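Local coordinates for trypsin-resistant surface T6 protein (Streptococcus pyogenes serotype M6, PDB 4P0D), which forms the backbone pilin, the T antigen, of the pili displayed on the cell surface of this Gram-positive pathogen, probably polymerised by sortase, at residues T391-W394 with V395-T398. The protein carries 1 engineered substitution. Residues are numbered along the deposited sequence; the frame is centred on the assembly and turned at random.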
loop_
_atom_site.group_PDB
_atom_site.type_symbol
_atom_site.label_atom_id
_atom_site.label_comp_id
_atom_site.label_asym_id
_atom_site.label_seq_id
_atom_site.Cartn_x
_atom_site.Cartn_y
_atom_site.Cartn_z
ATOM N N THR A 391 24.971 -17.037 12.703
ATOM C CA THR A 391 23.636 -16.536 12.964
ATOM C C THR A 391 23.497 -15.235 12.192
ATOM O O THR A 391 24.354 -14.350 12.295
ATOM C CB THR A 391 23.419 -16.310 14.471
ATOM O OG1 THR A 391 23.522 -17.562 15.155
ATOM C CG2 THR A 391 22.055 -15.716 14.758
ATOM N N ALA A 392 22.428 -15.133 11.397
ATOM C CA ALA A 392 22.159 -13.933 10.612
ATOM C C ALA A 392 20.938 -13.199 11.159
ATOM O O ALA A 392 19.877 -13.800 11.332
ATOM C CB ALA A 392 21.940 -14.292 9.151
ATOM N N ASN A 393 21.101 -11.907 11.424
ATOM C CA ASN A 393 19.993 -11.022 11.791
ATOM C C ASN A 393 20.394 -9.543 11.703
ATOM O O ASN A 393 21.526 -9.206 11.358
ATOM C CB ASN A 393 19.468 -11.365 13.196
ATOM C CG ASN A 393 20.562 -11.351 14.242
ATOM O OD1 ASN A 393 21.333 -10.397 14.330
ATOM N ND2 ASN A 393 20.637 -12.399 15.034
ATOM N N TRP A 394 19.458 -8.655 12.006
ATOM C CA TRP A 394 19.714 -7.227 11.924
ATOM C C TRP A 394 20.954 -6.872 12.743
ATOM O O TRP A 394 21.815 -6.141 12.262
ATOM C CB TRP A 394 18.493 -6.448 12.419
ATOM C CG TRP A 394 18.565 -5.014 12.149
ATOM C CD1 TRP A 394 18.938 -4.039 13.028
ATOM C CD2 TRP A 394 18.252 -4.352 10.921
ATOM N NE1 TRP A 394 18.888 -2.816 12.425
ATOM C CE2 TRP A 394 18.461 -2.969 11.134
ATOM C CE3 TRP A 394 17.815 -4.786 9.663
ATOM C CZ2 TRP A 394 18.259 -2.015 10.134
ATOM C CZ3 TRP A 394 17.614 -3.834 8.658
ATOM C CH2 TRP A 394 17.836 -2.460 8.906
ATOM N N VAL A 395 21.051 -7.443 13.944
ATOM C CA VAL A 395 22.166 -7.191 14.867
ATOM C C VAL A 395 23.504 -7.724 14.355
ATOM O O VAL A 395 24.494 -7.028 14.460
ATOM C CB VAL A 395 21.870 -7.735 16.286
ATOM C CG1 VAL A 395 23.118 -7.684 17.178
ATOM C CG2 VAL A 395 20.752 -6.919 16.929
ATOM N N THR A 396 23.542 -8.931 13.789
ATOM C CA THR A 396 24.800 -9.484 13.264
ATOM C C THR A 396 25.156 -8.992 11.839
ATOM O O THR A 396 26.306 -9.123 11.422
ATOM C CB THR A 396 24.856 -11.044 13.322
ATOM O OG1 THR A 396 23.783 -11.624 12.568
ATOM C CG2 THR A 396 24.806 -11.564 14.763
ATOM N N ALA A 397 24.212 -8.395 11.103
ATOM C CA ALA A 397 24.485 -7.952 9.730
ATOM C C ALA A 397 25.088 -6.540 9.687
ATOM O O ALA A 397 24.529 -5.626 9.083
ATOM C CB ALA A 397 23.221 -8.024 8.876
ATOM N N THR A 398 26.262 -6.396 10.294
ATOM C CA THR A 398 26.901 -5.099 10.489
ATOM C C THR A 398 27.864 -4.730 9.375
ATOM O O THR A 398 28.415 -3.622 9.379
ATOM C CB THR A 398 27.698 -5.084 11.800
ATOM O OG1 THR A 398 28.497 -6.268 11.871
ATOM C CG2 THR A 398 26.757 -5.042 12.994
#
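The side chains of Asn-393 and Thr-396 cross at about a right angle. The carboxamide oxygen OD1 of Asn-393 takes a hydrogen bond from Thr-396 N (2.7 Å, 156° at the hydrogen), the donor standing somewhat out of the amide plane. CB of Val-395 lies 3.3 Å from Asn-393 OD1. In the other flat residue, Trp-394, CB leaves the turn while touching Val-395 N (3.1 Å), and this N lies oblique to the indole; the indole also meets Tyr-317 edge-to-face and Lys-163 in a cation-pi contact. With chi1 at 54°, Asn-393 folds CG back between its own N and carbonyl carbon, bringing OD1 to the backbone N of Thr-396. Thr-396 returns the grip: its OG1 accepts from Asn-393 N (2.9 Å) and donates to Thr-391 O (2.8 Å), the latter from 35° out of the carbonyl plane. Two reciprocal bonds thus join Asn-393 and Thr-396. Ala-397 N adds a bond to Asn-393 O (2.8 Å), closing a tight, alpha-type turn in the loop, and Ala-397 is also the centre of an inverse gamma turn. Within the prealbumin-like fold, the loop leaves strand 388-392, outermost in its four-stranded antiparallel sheet, and leads to strand 399-401, with Thr-396 and Ala-397 resting on Val-471 of strand 470-479.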